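Local coordinates for protein alpha-L-arabinofuranosidase B (Aspergillus kawachii, PDB 6SXT) that hydrolyses terminal non-reducing alpha-L-arabinofuranosyl residues of arabinoxylan, arabinan and arabinogalactan, helping to break down plant hemicellulose, at residues 101-106 with 126-131; 83-88 with 274-279; 91-96 with 281-286. All blocks are in the same frame, centred on the assembly; numbering follows the deposited sequence.

Interaction 1: residues 101-106 with 126-131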
ATOM      1  N   TYR A 101       8.490 -15.561  -2.695  1.00 20.58           N
ATOM      2  CA  TYR A 101       8.318 -14.186  -3.242  1.00 19.67           C
ATOM      3  C   TYR A 101       7.340 -13.426  -2.359  1.00 18.49           C
ATOM      4  O   TYR A 101       6.569 -13.977  -1.555  1.00 18.42           O
ATOM      5  CB  TYR A 101       7.814 -14.182  -4.687  1.00 19.03           C
ATOM      6  CG  TYR A 101       8.926 -14.360  -5.670  1.00 21.62           C
ATOM      7  CD1 TYR A 101       9.526 -15.607  -5.854  1.00 25.00           C
ATOM      8  CD2 TYR A 101       9.365 -13.308  -6.460  1.00 21.82           C
ATOM      9  CE1 TYR A 101      10.582 -15.749  -6.738  1.00 26.39           C
ATOM     10  CE2 TYR A 101      10.423 -13.441  -7.332  1.00 25.18           C
ATOM     11  CZ  TYR A 101      11.046 -14.665  -7.449  1.00 27.25           C
ATOM     12  OH  TYR A 101      12.059 -14.805  -8.360  1.00 32.73           O
ATOM     13  N   ASP A 102       7.439 -12.097  -2.470  1.00 16.71           N
ATOM     14  CA  ASP A 102       6.463 -11.233  -1.790  1.00 17.24           C
ATOM     15  C   ASP A 102       5.215 -11.100  -2.643  1.00 16.70           C
ATOM     16  O   ASP A 102       5.202 -11.447  -3.816  1.00 16.74           O
ATOM     17  CB  ASP A 102       7.105  -9.882  -1.550  1.00 16.00           C
ATOM     18  CG  ASP A 102       8.282  -9.881  -0.594  1.00 18.68           C
ATOM     19  OD1 ASP A 102       8.433 -10.860   0.176  1.00 19.93           O
ATOM     20  OD2 ASP A 102       9.088  -8.939  -0.669  1.00 16.83           O
ATOM     21  N   ASN A 103       4.120 -10.695  -2.007  1.00 16.57           N
ATOM     22  CA  ASN A 103       2.861 -10.449  -2.712  1.00 15.85           C
ATOM     23  C   ASN A 103       3.013  -9.208  -3.635  1.00 16.33           C
ATOM     24  O   ASN A 103       3.724  -8.225  -3.272  1.00 16.50           O
ATOM     25  CB  ASN A 103       1.731 -10.145  -1.760  1.00 16.42           C
ATOM     26  CG  ASN A 103       1.347 -11.280  -0.835  1.00 18.22           C
ATOM     27  OD1 ASN A 103       1.010 -11.014   0.307  1.00 18.58           O
ATOM     28  ND2 ASN A 103       1.345 -12.514  -1.332  1.00 17.58           N
ATOM     29  N   LEU A 104       2.278  -9.267  -4.732  1.00 16.09           N
ATOM     30  CA  LEU A 104       1.960  -8.057  -5.529  1.00 16.11           C
ATOM     31  C   LEU A 104       0.852  -7.263  -4.844  1.00 15.96           C
ATOM     32  O   LEU A 104      -0.051  -7.813  -4.183  1.00 16.22           O
ATOM     33  CB  LEU A 104       1.546  -8.468  -6.930  1.00 15.94           C
ATOM     34  CG  LEU A 104       2.646  -9.133  -7.756  1.00 17.20           C
ATOM     35  CD1 LEU A 104       2.038  -9.664  -9.021  1.00 19.16           C
ATOM     36  CD2 LEU A 104       3.758  -8.195  -8.047  1.00 18.12           C
ATOM     37  N   ALA A 105       0.844  -5.961  -5.095  1.00 14.85           N
ATOM     38  CA  ALA A 105      -0.228  -5.081  -4.610  1.00 14.87           C
ATOM     39  C   ALA A 105      -1.470  -5.194  -5.455  1.00 14.79           C
ATOM     40  O   ALA A 105      -1.395  -5.312  -6.690  1.00 14.73           O
ATOM     41  CB  ALA A 105       0.247  -3.640  -4.556  1.00 16.12           C
ATOM     42  N   SER A 106      -2.616  -4.987  -4.813  1.00 14.67           N
ATOM     43  CA  SER A 106      -3.866  -4.692  -5.504  1.00 13.95           C
ATOM     44  C   SER A 106      -3.666  -3.463  -6.390  1.00 14.92           C
ATOM     45  O   SER A 106      -2.921  -2.571  -6.008  1.00 15.79           O
ATOM     46  CB  SER A 106      -4.940  -4.389  -4.466  1.00 15.51           C
ATOM     47  OG  SER A 106      -6.124  -3.951  -5.087  1.00 17.11           O
ATOM     48  N   PRO A 126       1.113  -5.950   4.636  1.00 16.50           N
ATOM     49  CA  PRO A 126       2.256  -6.732   5.092  1.00 16.60           C
ATOM     50  C   PRO A 126       2.434  -7.973   4.213  1.00 17.08           C
ATOM     51  O   PRO A 126       1.457  -8.750   3.972  1.00 17.53           O
ATOM     52  CB  PRO A 126       1.842  -7.117   6.539  1.00 17.46           C
ATOM     53  CG  PRO A 126       1.003  -5.937   6.941  1.00 17.82           C
ATOM     54  CD  PRO A 126       0.142  -5.681   5.721  1.00 16.46           C
ATOM     55  N   GLY A 127       3.661  -8.141   3.735  1.00 17.61           N
ATOM     56  CA  GLY A 127       3.995  -9.252   2.843  1.00 18.45           C
ATOM     57  C   GLY A 127       4.126  -8.832   1.392  1.00 18.38           C
ATOM     58  O   GLY A 127       4.585  -9.632   0.571  1.00 17.58           O
ATOM     59  N   THR A 128       3.753  -7.598   1.083  1.00 17.81           N
ATOM     60  CA  THR A 128       3.831  -7.040  -0.284  1.00 16.28           C
ATOM     61  C   THR A 128       5.202  -6.399  -0.491  1.00 17.71           C
ATOM     62  O   THR A 128       5.718  -5.727   0.408  1.00 18.06           O
ATOM     63  CB  THR A 128       2.689  -6.034  -0.467  1.00 16.04           C
ATOM     64  OG1 THR A 128       1.450  -6.689  -0.161  1.00 17.84           O
ATOM     65  CG2 THR A 128       2.595  -5.503  -1.873  1.00 16.44           C
ATOM     66  N   GLY A 129       5.761  -6.540  -1.694  1.00 15.70           N
ATOM     67  CA  GLY A 129       7.075  -5.967  -1.988  1.00 15.97           C
ATOM     68  C   GLY A 129       7.418  -5.988  -3.440  1.00 14.73           C
ATOM     69  O   GLY A 129       7.075  -6.933  -4.139  1.00 16.97           O
ATOM     70  N   TYR A 130       8.187  -4.981  -3.859  1.00 15.60           N
ATOM     71  CA  TYR A 130       8.766  -4.871  -5.198  1.00 14.81           C
ATOM     72  C   TYR A 130      10.270  -4.624  -5.097  1.00 14.34           C
ATOM     73  O   TYR A 130      10.778  -4.076  -4.104  1.00 16.18           O
ATOM     74  CB  TYR A 130       8.124  -3.722  -5.991  1.00 15.63           C
ATOM     75  CG  TYR A 130       6.649  -3.896  -6.262  1.00 14.49           C
ATOM     76  CD1 TYR A 130       5.700  -3.519  -5.337  1.00 15.66           C
ATOM     77  CD2 TYR A 130       6.190  -4.456  -7.444  1.00 15.10           C
ATOM     78  CE1 TYR A 130       4.355  -3.721  -5.549  1.00 14.83           C
ATOM     79  CE2 TYR A 130       4.831  -4.648  -7.705  1.00 15.76           C
ATOM     80  CZ  TYR A 130       3.911  -4.276  -6.736  1.00 15.23           C
ATOM     81  OH  TYR A 130       2.569  -4.473  -6.933  1.00 15.66           O
ATOM     82  N   ARG A 131      10.973  -4.977  -6.174  1.00 15.16           N
ATOM     83  CA  ARG A 131      12.452  -4.884  -6.172  1.00 16.25           C
ATOM     84  C   ARG A 131      13.002  -4.876  -7.565  1.00 16.45           C
ATOM     85  O   ARG A 131      12.336  -5.409  -8.495  1.00 16.07           O
ATOM     86  CB  ARG A 131      13.015  -6.074  -5.381  1.00 17.33           C
ATOM     87  CG  ARG A 131      14.460  -5.982  -4.986  1.00 18.37           C
ATOM     88  CD  ARG A 131      14.812  -6.993  -3.875  1.00 18.21           C
ATOM     89  NE  ARG A 131      16.043  -6.607  -3.265  1.00 17.26           N
ATOM     90  CZ  ARG A 131      16.284  -6.583  -1.982  1.00 17.77           C
ATOM     91  NH1 ARG A 131      15.394  -7.065  -1.124  1.00 18.88           N
ATOM     92  NH2 ARG A 131      17.412  -6.089  -1.535  1.00 18.44           N
TER
HETATM   93  O   HOH W   1       0.251  -8.621   1.647  1.00 20.61           O
HETATM   94  O   HOH W   2      -0.871  -7.207  -1.599  1.00 20.45           O
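N103 and T128 form an isolated beta bridge in the concanavalin-like catalytic domain. The bonds have the pattern of a parallel bridge: N103 N donates to G127 O at 2.8 Å, and G129 N donates to N103 O at 3.1 Å. It is a single bridge, and the touching parts of the two segments run 92° apart. D102 packs beside it, with its CB 3.3 Å from G127 O and its carboxylate turned to the side-chain amide of N282. G127 has a positive phi (104°), which suits glycine.

The tight part lies toward strand 130-132. Y130 sets off away from 101-106, but the end of its side chain comes back and brings the hydroxyl to A105. Y130 OH accepts from A105 N at 2.9 Å and is also bonded to I72 O, so two bonds fix the end of the ring. The L104 and Y130 side chains cross at about a right angle, with L104 CD2 3.7 Å from Y130 CE2. The methyls A105 CB and T128 CG2 close the buried side, and V122 of strand 117-124 packs on both A105 and Y130.

The other side is wetter and looser, and N103 and P126 are partly exposed there. The N103 amide makes little direct contact with 126-131; its ND2 turns to D97 OD2. The first torsion of T128 (chi1 -55°) sets OG1 beside its own backbone N, on the water side, and CG2 on the buried side. T128 OG1 is also bonded to S125 O. One water lies within bonding distance of N103 OD1, P126 O and T128 OG1, and cannot donate to all three at once. A second water spans T128 OG1, at 2.8 Å, and L104 O.

Interaction 2: residues 83-88 with 274-279. With LXE ([(1~{S},2~{S},3~{S},4~{S})-2-(hydroxymethyl)-3,4-bis(oxidanyl)cyclopentyl]azanium), chain G.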
ATOM      1  N   ASN A  83      15.106   0.305 -14.876  1.00 16.01           N
ATOM      2  CA  ASN A  83      15.054  -0.048 -13.445  1.00 16.75           C
ATOM      3  C   ASN A  83      13.617  -0.338 -13.002  1.00 15.86           C
ATOM      4  O   ASN A  83      13.173   0.193 -11.954  1.00 15.13           O
ATOM      5  CB  ASN A  83      15.725   1.029 -12.589  1.00 17.18           C
ATOM      6  CG  ASN A  83      17.185   1.137 -12.947  1.00 18.16           C
ATOM      7  OD1 ASN A  83      17.791   0.086 -13.260  1.00 20.22           O
ATOM      8  ND2 ASN A  83      17.776   2.327 -12.847  1.00 17.90           N
ATOM      9  N   HIS A  84      12.892  -1.146 -13.743  1.00 15.25           N
ATOM     10  CA  HIS A  84      11.476  -1.452 -13.437  1.00 14.98           C
ATOM     11  C   HIS A  84      11.396  -2.274 -12.155  1.00 15.50           C
ATOM     12  O   HIS A  84      12.267  -3.123 -11.869  1.00 16.84           O
ATOM     13  CB  HIS A  84      10.880  -2.245 -14.592  1.00 16.92           C
ATOM     14  CG  HIS A  84      11.202  -1.706 -15.930  1.00 16.89           C
ATOM     15  ND1 HIS A  84      10.983  -0.396 -16.290  1.00 16.21           N
ATOM     16  CD2 HIS A  84      11.676  -2.354 -17.029  1.00 19.25           C
ATOM     17  CE1 HIS A  84      11.330  -0.246 -17.557  1.00 18.66           C
ATOM     18  NE2 HIS A  84      11.796  -1.438 -18.032  1.00 19.53           N
ATOM     19  N   LEU A  85      10.384  -1.992 -11.339  1.00 15.20           N
ATOM     20  CA  LEU A  85      10.144  -2.741 -10.096  1.00 15.57           C
ATOM     21  C   LEU A  85       9.172  -3.887 -10.348  1.00 16.35           C
ATOM     22  O   LEU A  85       8.085  -3.675 -10.903  1.00 15.45           O
ATOM     23  CB  LEU A  85       9.572  -1.792  -9.048  1.00 16.44           C
ATOM     24  CG  LEU A  85      10.478  -0.674  -8.620  1.00 17.98           C
ATOM     25  CD1 LEU A  85       9.761   0.247  -7.641  1.00 18.74           C
ATOM     26  CD2 LEU A  85      11.736  -1.197  -7.994  1.00 24.81           C
ATOM     27  N   THR A  86       9.581  -5.095  -9.965  1.00 16.04           N
ATOM     28  CA  THR A  86       8.821  -6.332 -10.144  1.00 16.33           C
ATOM     29  C   THR A  86       8.660  -7.049  -8.792  1.00 15.79           C
ATOM     30  O   THR A  86       9.251  -6.652  -7.750  1.00 16.09           O
ATOM     31  CB  THR A  86       9.475  -7.217 -11.222  1.00 17.03           C
ATOM     32  OG1 THR A  86      10.771  -7.571 -10.741  1.00 17.99           O
ATOM     33  CG2 THR A  86       9.488  -6.563 -12.583  1.00 18.81           C
ATOM     34  N   GLN A  87       7.902  -8.111  -8.799  1.00 16.68           N
ATOM     35  CA  GLN A  87       7.570  -8.861  -7.567  1.00 15.81           C
ATOM     36  C   GLN A  87       8.857  -9.188  -6.818  1.00 16.45           C
ATOM     37  O   GLN A  87       9.766  -9.781  -7.412  1.00 17.82           O
ATOM     38  CB  GLN A  87       6.794 -10.117  -7.938  1.00 16.60           C
ATOM     39  CG  GLN A  87       6.119 -10.802  -6.762  1.00 17.28           C
ATOM     40  CD  GLN A  87       5.235 -11.947  -7.223  1.00 19.81           C
ATOM     41  OE1 GLN A  87       5.140 -12.246  -8.439  1.00 21.82           O
ATOM     42  NE2 GLN A  87       4.520 -12.572  -6.292  1.00 18.52           N
ATOM     43  N   ALA A  88       8.971  -8.809  -5.550  1.00 15.56           N
ATOM     44  CA  ALA A  88      10.228  -8.940  -4.827  1.00 16.01           C
ATOM     45  C   ALA A  88      10.450 -10.419  -4.503  1.00 16.91           C
ATOM     46  O   ALA A  88       9.561 -11.163  -4.061  1.00 17.82           O
ATOM     47  CB  ALA A  88      10.256  -8.119  -3.595  1.00 16.60           C
ATOM     48  N   ILE A 274      17.143  -1.551  -5.985  1.00 15.92           N
ATOM     49  CA  ILE A 274      16.013  -0.714  -5.571  1.00 15.75           C
ATOM     50  C   ILE A 274      14.969  -1.587  -4.906  1.00 16.14           C
ATOM     51  O   ILE A 274      14.581  -2.624  -5.484  1.00 16.22           O
ATOM     52  CB  ILE A 274      15.427   0.017  -6.783  1.00 14.24           C
ATOM     53  CG1 ILE A 274      16.508   0.695  -7.596  1.00 15.65           C
ATOM     54  CG2 ILE A 274      14.343   0.995  -6.322  1.00 14.44           C
ATOM     55  CD1 ILE A 274      15.979   1.363  -8.866  1.00 17.29           C
ATOM     56  N   ILE A 275      14.465  -1.120  -3.760  1.00 15.73           N
ATOM     57  CA  ILE A 275      13.383  -1.832  -3.035  1.00 16.15           C
ATOM     58  C   ILE A 275      12.190  -0.903  -2.869  1.00 16.21           C
ATOM     59  O   ILE A 275      12.391   0.342  -2.819  1.00 15.78           O
ATOM     60  CB  ILE A 275      13.823  -2.353  -1.663  1.00 17.00           C
ATOM     61  CG1 ILE A 275      14.429  -1.243  -0.818  1.00 18.63           C
ATOM     62  CG2 ILE A 275      14.727  -3.570  -1.826  1.00 19.10           C
ATOM     63  CD1 ILE A 275      14.874  -1.637   0.585  1.00 21.12           C
ATOM     64  N   LEU A 276      11.019  -1.469  -2.775  1.00 15.20           N
ATOM     65  CA  LEU A 276       9.799  -0.714  -2.435  1.00 14.82           C
ATOM     66  C   LEU A 276       8.935  -1.578  -1.518  1.00 14.69           C
ATOM     67  O   LEU A 276       8.516  -2.677  -1.941  1.00 15.05           O
ATOM     68  CB  LEU A 276       9.038  -0.329  -3.694  1.00 14.16           C
ATOM     69  CG  LEU A 276       7.676   0.299  -3.398  1.00 15.50           C
ATOM     70  CD1 LEU A 276       7.777   1.560  -2.586  1.00 15.67           C
ATOM     71  CD2 LEU A 276       6.943   0.569  -4.689  1.00 17.14           C
ATOM     72  N   GLY A 277       8.719  -1.112  -0.291  1.00 15.10           N
ATOM     73  CA  GLY A 277       7.725  -1.708   0.623  1.00 15.58           C
ATOM     74  C   GLY A 277       8.311  -2.679   1.631  1.00 16.88           C
ATOM     75  O   GLY A 277       7.561  -3.163   2.451  1.00 16.96           O
ATOM     76  N   ILE A 278       9.604  -2.959   1.517  1.00 17.10           N
ATOM     77  CA  ILE A 278      10.315  -4.053   2.236  1.00 17.38           C
ATOM     78  C   ILE A 278      11.676  -3.558   2.670  1.00 17.80           C
ATOM     79  O   ILE A 278      12.176  -2.526   2.169  1.00 17.72           O
ATOM     80  CB  ILE A 278      10.452  -5.271   1.309  1.00 18.13           C
ATOM     81  CG1 ILE A 278      11.092  -4.872  -0.026  1.00 18.27           C
ATOM     82  CG2 ILE A 278       9.125  -5.960   1.142  1.00 17.51           C
ATOM     83  CD1 ILE A 278      11.637  -6.031  -0.799  1.00 18.06           C
ATOM     84  N   GLY A 279      12.302  -4.280   3.606  1.00 17.37           N
ATOM     85  CA  GLY A 279      13.709  -4.019   3.910  1.00 18.80           C
ATOM     86  C   GLY A 279      14.655  -4.692   2.954  1.00 17.58           C
ATOM     87  O   GLY A 279      14.211  -5.482   2.051  1.00 18.74           O
TER
HETATM   88  C1' LXE G 507      18.584  -4.942   7.477  1.00 20.18           C
HETATM   89  C2' LXE G 507      17.423  -4.708   6.508  1.00 24.70           C
HETATM   90  O2' LXE G 507      17.831  -4.778   5.191  1.00 26.03           O
HETATM   91  C3' LXE G 507      16.995  -3.367   6.922  1.00 22.96           C
HETATM   92  O3' LXE G 507      15.711  -3.040   6.246  1.00 24.15           O
HETATM   93  C4' LXE G 507      16.780  -3.576   8.406  1.00 23.56           C
HETATM   94  C5' LXE G 507      16.866  -2.288   9.205  1.00 21.17           C
HETATM   95  O5' LXE G 507      18.040  -1.538   8.987  1.00 22.55           O
HETATM   96  C6' LXE G 507      17.915  -4.608   8.787  1.00 24.41           C
HETATM   97  N1' LXE G 507      17.209  -5.779   9.381  1.00 29.34           N
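N83 meets I274 through an aliphatic carbon, not through the face or edge of its flat amide: N83 CB lies 3.7 Å from I274 CD1. The amide itself is turned to other partners, with ND2 bonded to V16 O and T136 O. The H84 side chain leaves the backbone away from 274-279, and its ring meets Y76 edge-to-face. The contact is made by aliphatic carbons. L85 is its centre and crosses both I274 and L276 at about a right angle. Its two methyls divide the work: L85 CD2 sits 3.8 Å from I274 CG2, and L85 CD1 sits 4.1 Å from L276 CB. In L276, CG anti to the backbone N (chi1 173°) carries CD2 to 4.1 Å from L85 CD1. Further along, A88 CB touches I278 CD1 at 3.8 Å. Strands 86-87 and 273-276 are not neighbours in their antiparallel sheet. Strand 130-132 lies between them and bonds to both. The second segment ends at the inhibitor, where G279 CA comes within 3.2 Å of LXE O3'. All the touching residues are buried. Apolar contacts have little direction, so the relative position of the two strands probably depends more on their backbone bonds to 130-132.

Interaction 3: residues 91-96 with 281-286; sequences GGFDGP and DNSNGA. With LXE ([(1~{S},2~{S},3~{S},4~{S})-2-(hydroxymethyl)-3,4-bis(oxidanyl)cyclopentyl]azanium), chain G.
G91 begins the contact by packing its backbone N against N282 CB. The opposing loop opens with an Asx turn at D281, the proton donor of the catalytic domain: D281 OD1 accepts from S283 N at 2.9 Å. S283 OG reaches the same D281 OD1 at 2.6 Å, from the same face of the carboxylate, so two bonds grip one oxygen. G92 N lies close to D281 O, at a poor angle for a bond, and G92 is tied by its backbone to S171. F93 makes the backbone link instead. F93 N donates to D281 O at 3.0 Å, and the C=O points almost straight at it (178°).

The exposed F93 ring runs alongside the D281 side chain, pointing the same way. The carboxylate lies at the ring's edge, with the two planes 78° apart and F93 CE2 3.5 Å from D281 OD2. S283 OG comes near the same ring carbon. The D94 side chain leaves the backbone away from the other loop, and its carbonyl makes the contact. N284 ND2 donates to D94 O at 3.0 Å, from above the carbonyl plane. N284 ND2 also donates to N282 O at 2.9 Å. Both acceptors lie near the amide plane, so the two bonds hold the amide's rotation. G95 passes next to this amide with its CA facing N284 OD1. P96 ends the walk, with its CD against the same oxygen.

On the pocket side, D281 N makes a weak bond to LXE O2', and LXE N1' donates to D281 OD2 at 3.2 Å.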
ATOM      1  N   GLY A  91      14.665 -13.388   0.270  1.00 21.00           N
ATOM      2  CA  GLY A  91      16.025 -13.004   0.650  1.00 20.94           C
ATOM      3  C   GLY A  91      16.379 -13.571   2.013  1.00 23.62           C
ATOM      4  O   GLY A  91      16.046 -14.757   2.288  1.00 24.70           O
ATOM      5  N   GLY A  92      16.921 -12.743   2.893  1.00 22.88           N
ATOM      6  CA  GLY A  92      17.141 -13.119   4.297  1.00 24.70           C
ATOM      7  C   GLY A  92      15.875 -13.628   4.928  1.00 25.67           C
ATOM      8  O   GLY A  92      15.910 -14.612   5.691  1.00 26.61           O
ATOM      9  N   PHE A  93      14.724 -13.015   4.590  1.00 21.20           N
ATOM     10  CA  PHE A  93      13.387 -13.461   4.967  1.00 21.19           C
ATOM     11  C   PHE A  93      12.643 -13.903   3.728  1.00 22.88           C
ATOM     12  O   PHE A  93      12.823 -13.344   2.607  1.00 22.59           O
ATOM     13  CB  PHE A  93      12.631 -12.348   5.691  1.00 22.56           C
ATOM     14  CG  PHE A  93      13.243 -11.948   7.000  1.00 23.30           C
ATOM     15  CD1 PHE A  93      12.884 -12.615   8.162  1.00 30.30           C
ATOM     16  CD2 PHE A  93      14.170 -10.932   7.067  1.00 22.92           C
ATOM     17  CE1 PHE A  93      13.419 -12.221   9.377  1.00 30.80           C
ATOM     18  CE2 PHE A  93      14.750 -10.562   8.276  1.00 26.71           C
ATOM     19  CZ  PHE A  93      14.373 -11.225   9.428  1.00 31.32           C
ATOM     20  N   ASP A  94      11.816 -14.910   3.925  1.00 23.25           N
ATOM     21  CA  ASP A  94      10.864 -15.325   2.883  1.00 23.18           C
ATOM     22  C   ASP A  94       9.636 -14.409   2.936  1.00 20.87           C
ATOM     23  O   ASP A  94       9.179 -14.020   4.015  1.00 20.92           O
ATOM     24  CB  ASP A  94      10.377 -16.751   3.088  1.00 24.20           C
ATOM     25  CG  ASP A  94      11.421 -17.771   2.655  1.00 31.53           C
ATOM     26  OD1 ASP A  94      12.228 -17.460   1.770  1.00 30.31           O
ATOM     27  OD2 ASP A  94      11.387 -18.882   3.208  1.00 37.84           O
ATOM     28  N   GLY A  95       9.113 -14.135   1.770  1.00 21.10           N
ATOM     29  CA  GLY A  95       7.769 -13.570   1.652  1.00 20.80           C
ATOM     30  C   GLY A  95       6.728 -14.680   1.702  1.00 22.25           C
ATOM     31  O   GLY A  95       7.045 -15.889   1.723  1.00 22.58           O
ATOM     32  N   PRO A  96       5.437 -14.315   1.694  1.00 20.66           N
ATOM     33  CA  PRO A  96       4.351 -15.275   1.855  1.00 20.98           C
ATOM     34  C   PRO A  96       3.784 -15.871   0.579  1.00 21.59           C
ATOM     35  O   PRO A  96       2.828 -16.649   0.636  1.00 20.86           O
ATOM     36  CB  PRO A  96       3.263 -14.417   2.528  1.00 22.93           C
ATOM     37  CG  PRO A  96       3.466 -13.045   1.908  1.00 21.53           C
ATOM     38  CD  PRO A  96       4.971 -12.919   1.777  1.00 20.18           C
ATOM     39  N   ASP A 281      16.865  -6.887   3.357  1.00 19.88           N
ATOM     40  CA  ASP A 281      16.955  -8.360   3.578  1.00 21.47           C
ATOM     41  C   ASP A 281      15.626  -9.051   3.309  1.00 19.88           C
ATOM     42  O   ASP A 281      15.378 -10.228   3.672  1.00 20.33           O
ATOM     43  CB  ASP A 281      17.447  -8.644   4.999  1.00 20.79           C
ATOM     44  CG  ASP A 281      16.584  -8.037   6.073  1.00 24.70           C
ATOM     45  OD1 ASP A 281      15.506  -7.449   5.746  1.00 21.80           O
ATOM     46  OD2 ASP A 281      17.005  -8.104   7.250  1.00 26.38           O
ATOM     47  N   ASN A 282      14.687  -8.356   2.644  1.00 17.82           N
ATOM     48  CA  ASN A 282      13.311  -8.818   2.395  1.00 18.63           C
ATOM     49  C   ASN A 282      12.472  -8.864   3.675  1.00 18.19           C
ATOM     50  O   ASN A 282      11.467  -9.537   3.666  1.00 19.99           O
ATOM     51  CB  ASN A 282      13.211 -10.127   1.576  1.00 19.53           C
ATOM     52  CG  ASN A 282      11.819 -10.315   1.024  1.00 21.78           C
ATOM     53  OD1 ASN A 282      11.180 -11.414   1.140  1.00 21.88           O
ATOM     54  ND2 ASN A 282      11.321  -9.224   0.449  1.00 16.39           N
ATOM     55  N   SER A 283      12.830  -8.145   4.723  1.00 19.65           N
ATOM     56  CA  SER A 283      11.913  -7.948   5.855  1.00 20.04           C
ATOM     57  C   SER A 283      10.590  -7.479   5.258  1.00 20.77           C
ATOM     58  O   SER A 283      10.619  -6.457   4.556  1.00 20.43           O
ATOM     59  CB  SER A 283      12.418  -6.967   6.866  1.00 22.68           C
ATOM     60  OG  SER A 283      13.592  -7.450   7.557  1.00 24.16           O
ATOM     61  N   ASN A 284       9.499  -8.166   5.517  1.00 19.17           N
ATOM     62  CA  ASN A 284       8.222  -7.925   4.794  1.00 18.01           C
ATOM     63  C   ASN A 284       7.031  -7.793   5.740  1.00 18.03           C
ATOM     64  O   ASN A 284       5.960  -8.255   5.385  1.00 20.27           O
ATOM     65  CB  ASN A 284       8.036  -8.909   3.649  1.00 19.17           C
ATOM     66  CG  ASN A 284       7.920 -10.401   3.977  1.00 22.25           C
ATOM     67  OD1 ASN A 284       6.795 -10.961   4.058  1.00 26.13           O
ATOM     68  ND2 ASN A 284       9.050 -11.060   4.052  1.00 22.83           N
ATOM     69  N   GLY A 285       7.219  -7.202   6.906  1.00 17.77           N
ATOM     70  CA  GLY A 285       6.119  -7.018   7.860  1.00 18.11           C
ATOM     71  C   GLY A 285       5.399  -5.682   7.737  1.00 17.29           C
ATOM     72  O   GLY A 285       4.344  -5.526   8.354  1.00 18.63           O
ATOM     73  N   ALA A 286       5.964  -4.749   6.962  1.00 17.02           N
ATOM     74  CA  ALA A 286       5.474  -3.355   6.953  1.00 17.59           C
ATOM     75  C   ALA A 286       4.302  -3.188   5.990  1.00 17.20           C
ATOM     76  O   ALA A 286       4.047  -4.010   5.090  1.00 17.90           O
ATOM     77  CB  ALA A 286       6.594  -2.401   6.625  1.00 16.86           C
TER
HETATM   78  C1' LXE G 507      18.584  -4.942   7.477  1.00 20.18           C
HETATM   79  C2' LXE G 507      17.423  -4.708   6.508  1.00 24.70           C
HETATM   80  O2' LXE G 507      17.831  -4.778   5.191  1.00 26.03           O
HETATM   81  C3' LXE G 507      16.995  -3.367   6.922  1.00 22.96           C
HETATM   82  O3' LXE G 507      15.711  -3.040   6.246  1.00 24.15           O
HETATM   83  C4' LXE G 507      16.780  -3.576   8.406  1.00 23.56           C
HETATM   84  C5' LXE G 507      16.866  -2.288   9.205  1.00 21.17           C
HETATM   85  O5' LXE G 507      18.040  -1.538   8.987  1.00 22.55           O
HETATM   86  C6' LXE G 507      17.915  -4.608   8.787  1.00 24.41           C
HETATM   87  N1' LXE G 507      17.209  -5.779   9.381  1.00 29.34           N

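Overall arrangement
The three contacts form one connected patch of the catalytic domain, and interaction 1 is nested along the chain inside the loops closed by the other two. Interactions 1 and 2 have centres about 8 Å apart and share the sheet of strands 86-87, 130-132 and 273-276. D102 joins them: D102 N lies 2.8 Å from A88 O. Interactions 1 and 3 (centres about 10 Å apart) touch at D102 OD1 and G95 CA, 3.2 Å apart. Interactions 2 and 3 have centres about 12 Å apart and both touch LXE. The D281 side chain is about 5 Å from that of the nucleophile E205. Interaction 1 stands further back, its D102 side chain about 11 Å from LXE.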